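Local coordinates for protein thioesterase (Pseudomonas aeruginosa, PDB 2O5U) that probably hydrolyses fatty acyl-CoA thioesters, as a hotdog-fold member of the 4-hydroxybenzoyl-CoA thioesterase family, at residues 47-52 and 117-122; 97-102 and 138-143. All blocks are in the same frame, centred on the assembly; numbering follows the deposited sequence.

Interaction 1 of 2, residues 47-52 and 117-122; sequences TYLIER and FVHVFV
Leu49 of helix 34-53 reaches His119 and Phe121 of strand 113-123 with a single methyl, CD1. This methyl lies 4.0 Å from CE1 of His119. It lies 4.2 Å from CZ of Phe121, the far corner of that ring. Both rings present an edge to the methyl, which sits near the plane of each. The side chains of Leu49 and His119 approach from opposite directions. In Leu49, CG is anti to the carbonyl carbon (chi1 -60°) and CD1 continues the extended chain (chi2 176°), which carries the methyl out from the helix to the sheet. The imidazole is held from two sides. Phe117 CE1 stands 3.6 Å above its plane, over the centre of one face, and ND1 is hydrogen-bonded to Tyr99 OH on the adjacent strand 96-105. The polar nitrogen beside the leucine methyl is thus satisfied in a buried setting. Further out, Val45 and Asn46 of the same helix also touch His119, and Ile132 packs on Phe121. The backbones stay well apart, with 11.6 Å between CA of Leu49 and CA of His119. A long helix laid against an antiparallel sheet in this way is the core of the hotdog fold.

Interaction 2 of 2, residues 97-102 and 138-143; sequences VQYELA and DALAAL
The Tyr99 ring meets Leu140 at its edge, where the leucine methyl CD2 lies near the ring plane. The closest approach is 3.7 Å, from CE2 of Tyr99 to CD2 of Leu140. The same methyl is 4.0 Å from OH of Tyr99, so it sits beside the phenolic end of the ring. Two other rings meet the tyrosine. Phe117 meets it with planes at about 45°, and His119 meets it nearly at right angles, at about 85°. The side chains of Tyr99 and Leu140 run at a slant to one another. In Tyr99, CG is anti to the carbonyl carbon, and the far end of the ring comes nearer to the helix than its base does.

The second methyl of Leu140, CD1, faces Val97. It is 4.0 Å from CG2 of Val97 and 4.1 Å from CG1 of the same residue. Here the two side chains meet tip to tip. Val97 has CG2 anti to its backbone N and CG1 between N and the carbonyl carbon (chi1 60°), and both branches touch Leu140. One leucine therefore serves two strand residues, with one branch mainly for each.

Leu140 also touches Leu92 of strand 83-92, so helix 134-141 rests on more than one strand.

The contact is apolar and buried, and rests on van der Waals packing. Its one polar side-chain atom, Tyr99 OH, has His119 as its hydrogen-bond partner, so the hydroxyl can lie beside a leucine methyl in the core without being left unsatisfied.

Interactions 1 and 2 have centres about 8 Å apart and share one buried core. Their strands, 113-123 and 96-105, are antiparallel neighbours, and Tyr99 N lies 2.9 Å from Phe117 O, a probable backbone hydrogen bond. Their helices meet as well. Tyr48 OH is 2.5 Å from Ala139 O, a probable hydrogen bond, and Tyr48 CE2 packs 3.5 Å from Leu143 CD1. Tyr99 also touches Leu49, so it meets leucines of both helices. The helical part of 138-143 thus packs against the sheet beside helix 34-53. Thr47 and Ile50 touch Phe79 of the second subunit, so interaction 1 lies close to a subunit interface.

Interaction 1 of 2, residues 47-52 and 117-122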
# COMPACT_ATOMS: atom_id res chain seq x y z
N THR A 47 2.41 -15.90 7.65
CA THR A 47 2.91 -15.89 9.03
C THR A 47 2.90 -17.32 9.61
O THR A 47 3.93 -17.81 10.10
CB THR A 47 2.10 -14.88 9.91
OG1 THR A 47 2.23 -13.56 9.33
CG2 THR A 47 2.63 -14.86 11.37
N TYR A 48 1.75 -17.98 9.49
CA TYR A 48 1.58 -19.38 9.87
C TYR A 48 2.57 -20.35 9.16
O TYR A 48 3.27 -21.11 9.84
CB TYR A 48 0.16 -19.82 9.65
CG TYR A 48 -0.09 -21.20 10.19
CD1 TYR A 48 -0.36 -21.39 11.56
CD2 TYR A 48 -0.06 -22.31 9.34
CE1 TYR A 48 -0.57 -22.68 12.06
CE2 TYR A 48 -0.26 -23.58 9.81
CZ TYR A 48 -0.53 -23.77 11.17
OH TYR A 48 -0.72 -25.08 11.58
N LEU A 49 2.64 -20.29 7.83
CA LEU A 49 3.48 -21.22 7.02
C LEU A 49 4.94 -21.11 7.41
O LEU A 49 5.66 -22.15 7.52
CB LEU A 49 3.34 -20.96 5.51
CG LEU A 49 2.00 -21.08 4.77
CD1 LEU A 49 2.14 -20.68 3.31
CD2 LEU A 49 1.39 -22.43 4.89
N ILE A 50 5.40 -19.87 7.63
CA ILE A 50 6.77 -19.64 8.08
C ILE A 50 6.98 -20.12 9.51
O ILE A 50 7.89 -20.94 9.78
CB ILE A 50 7.19 -18.11 7.94
CG1 ILE A 50 7.22 -17.67 6.46
CG2 ILE A 50 8.57 -17.87 8.68
CD1 ILE A 50 7.19 -16.11 6.22
N GLU A 51 6.19 -19.60 10.45
CA GLU A 51 6.40 -19.93 11.87
C GLU A 51 6.11 -21.38 12.21
O GLU A 51 6.83 -21.97 13.05
CB GLU A 51 5.55 -19.02 12.78
CG GLU A 51 5.95 -17.53 12.65
CD GLU A 51 5.19 -16.63 13.61
OE1 GLU A 51 4.12 -17.08 14.07
OE2 GLU A 51 5.69 -15.49 13.88
N ARG A 52 5.06 -21.95 11.61
CA ARG A 52 4.67 -23.30 11.96
C ARG A 52 5.08 -24.35 10.94
O ARG A 52 5.31 -25.52 11.31
CB ARG A 52 3.17 -23.37 12.26
CG ARG A 52 2.84 -22.81 13.68
N PHE A 117 -8.71 -18.06 -0.33
CA PHE A 117 -7.81 -18.04 -1.45
C PHE A 117 -7.10 -19.37 -1.60
O PHE A 117 -7.05 -20.14 -0.64
CB PHE A 117 -6.85 -16.83 -1.40
CG PHE A 117 -5.65 -16.97 -0.52
CD1 PHE A 117 -4.45 -17.54 -1.02
CD2 PHE A 117 -5.67 -16.49 0.81
CE1 PHE A 117 -3.27 -17.62 -0.22
CE2 PHE A 117 -4.53 -16.56 1.62
CZ PHE A 117 -3.30 -17.14 1.10
N VAL A 118 -6.59 -19.61 -2.80
CA VAL A 118 -5.89 -20.84 -3.17
C VAL A 118 -4.41 -20.55 -3.47
O VAL A 118 -4.08 -19.71 -4.33
CB VAL A 118 -6.55 -21.59 -4.36
CG1 VAL A 118 -5.77 -22.88 -4.76
CG2 VAL A 118 -8.01 -21.89 -4.08
N HIS A 119 -3.56 -21.27 -2.77
CA HIS A 119 -2.17 -21.45 -3.14
C HIS A 119 -2.01 -22.69 -4.03
O HIS A 119 -2.60 -23.77 -3.74
CB HIS A 119 -1.27 -21.66 -1.90
CG HIS A 119 -0.69 -20.40 -1.32
ND1 HIS A 119 -0.25 -20.32 -0.01
CD2 HIS A 119 -0.40 -19.20 -1.89
CE1 HIS A 119 0.24 -19.11 0.21
NE2 HIS A 119 0.16 -18.41 -0.91
N VAL A 120 -1.18 -22.53 -5.07
CA VAL A 120 -0.52 -23.69 -5.74
C VAL A 120 0.97 -23.50 -5.53
O VAL A 120 1.52 -22.39 -5.69
CB VAL A 120 -0.80 -23.76 -7.28
CG1 VAL A 120 -0.05 -24.97 -7.91
CG2 VAL A 120 -2.30 -23.89 -7.58
N PHE A 121 1.64 -24.59 -5.19
CA PHE A 121 3.03 -24.58 -4.87
C PHE A 121 3.85 -24.97 -6.12
O PHE A 121 3.55 -25.96 -6.82
CB PHE A 121 3.32 -25.42 -3.61
CG PHE A 121 2.93 -24.70 -2.35
CD1 PHE A 121 1.62 -24.80 -1.84
CD2 PHE A 121 3.81 -23.78 -1.77
CE1 PHE A 121 1.22 -24.08 -0.68
CE2 PHE A 121 3.42 -23.04 -0.62
CZ PHE A 121 2.11 -23.19 -0.08
N VAL A 122 4.85 -24.16 -6.40
CA VAL A 122 5.62 -24.35 -7.59
C VAL A 122 7.10 -24.24 -7.33
O VAL A 122 7.54 -23.58 -6.36
CB VAL A 122 5.24 -23.30 -8.73
CG1 VAL A 122 3.81 -23.46 -9.23
CG2 VAL A 122 5.59 -21.89 -8.35

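Interaction 2 of 2, residues 97-102 and 138-143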
# COMPACT_ATOMS: atom_id res chain seq x y z
N VAL A 97 -3.81 -25.81 -1.99
CA VAL A 97 -4.44 -25.69 -0.69
C VAL A 97 -5.40 -24.49 -0.77
O VAL A 97 -5.07 -23.41 -1.29
CB VAL A 97 -3.37 -25.62 0.50
CG1 VAL A 97 -2.44 -24.45 0.38
CG2 VAL A 97 -4.04 -25.63 1.92
N GLN A 98 -6.63 -24.72 -0.30
CA GLN A 98 -7.63 -23.62 -0.21
C GLN A 98 -7.77 -23.23 1.26
O GLN A 98 -8.16 -24.05 2.10
CB GLN A 98 -8.99 -24.06 -0.75
CG GLN A 98 -10.07 -22.86 -0.86
CD GLN A 98 -11.50 -23.23 -0.40
OE1 GLN A 98 -11.85 -24.40 -0.30
NE2 GLN A 98 -12.33 -22.21 -0.10
N TYR A 99 -7.50 -21.94 1.56
CA TYR A 99 -7.71 -21.35 2.89
C TYR A 99 -9.09 -20.66 2.98
O TYR A 99 -9.58 -20.09 1.98
CB TYR A 99 -6.64 -20.30 3.17
CG TYR A 99 -5.22 -20.71 2.85
CD1 TYR A 99 -4.62 -20.38 1.63
CD2 TYR A 99 -4.51 -21.47 3.75
CE1 TYR A 99 -3.26 -20.79 1.38
CE2 TYR A 99 -3.22 -21.87 3.50
CZ TYR A 99 -2.60 -21.53 2.33
OH TYR A 99 -1.31 -21.93 2.13
N GLU A 100 -9.73 -20.80 4.14
CA GLU A 100 -10.81 -19.87 4.56
C GLU A 100 -10.32 -18.91 5.65
O GLU A 100 -9.76 -19.35 6.62
CB GLU A 100 -11.94 -20.67 5.13
CG GLU A 100 -12.57 -21.66 4.17
CD GLU A 100 -13.55 -21.00 3.20
OE1 GLU A 100 -14.03 -19.85 3.42
OE2 GLU A 100 -13.86 -21.67 2.22
N LEU A 101 -10.60 -17.61 5.51
CA LEU A 101 -10.18 -16.61 6.47
C LEU A 101 -11.36 -15.68 6.80
O LEU A 101 -12.26 -15.51 5.97
CB LEU A 101 -9.05 -15.75 5.88
CG LEU A 101 -7.63 -16.38 6.03
CD1 LEU A 101 -6.96 -16.54 4.74
CD2 LEU A 101 -6.80 -15.70 7.00
N ALA A 102 -11.35 -15.11 7.99
CA ALA A 102 -12.33 -14.09 8.35
C ALA A 102 -11.60 -13.07 9.25
O ALA A 102 -10.68 -13.43 9.99
CB ALA A 102 -13.58 -14.74 9.04
N ASP A 138 2.15 -30.79 6.96
CA ASP A 138 1.86 -31.15 8.36
C ASP A 138 1.22 -29.99 9.09
O ASP A 138 0.24 -30.15 9.77
CB ASP A 138 3.15 -31.53 9.10
CG ASP A 138 3.65 -32.92 8.74
OD1 ASP A 138 2.88 -33.70 8.11
OD2 ASP A 138 4.81 -33.21 9.10
N ALA A 139 1.77 -28.80 8.91
CA ALA A 139 1.22 -27.56 9.49
C ALA A 139 -0.15 -27.21 8.95
O ALA A 139 -1.06 -26.76 9.71
CB ALA A 139 2.21 -26.42 9.27
N LEU A 140 -0.33 -27.37 7.64
CA LEU A 140 -1.62 -27.09 7.00
C LEU A 140 -2.69 -28.11 7.45
O LEU A 140 -3.86 -27.76 7.64
CB LEU A 140 -1.51 -27.15 5.48
CG LEU A 140 -0.64 -26.07 4.84
CD1 LEU A 140 -0.38 -26.42 3.37
CD2 LEU A 140 -1.45 -24.74 5.03
N ALA A 141 -2.29 -29.37 7.59
CA ALA A 141 -3.19 -30.39 8.05
C ALA A 141 -3.75 -30.06 9.45
O ALA A 141 -4.91 -30.32 9.71
CB ALA A 141 -2.50 -31.81 8.02
N ALA A 142 -2.95 -29.47 10.32
CA ALA A 142 -3.45 -29.04 11.61
C ALA A 142 -4.53 -27.92 11.56
O ALA A 142 -5.15 -27.62 12.59
CB ALA A 142 -2.30 -28.65 12.52
N LEU A 143 -4.78 -27.33 10.39
CA LEU A 143 -5.83 -26.28 10.26
C LEU A 143 -7.09 -26.76 9.55
O LEU A 143 -8.00 -25.99 9.39
CB LEU A 143 -5.28 -25.00 9.56
CG LEU A 143 -4.11 -24.41 10.34
CD1 LEU A 143 -3.71 -23.08 9.76
CD2 LEU A 143 -4.39 -24.25 11.87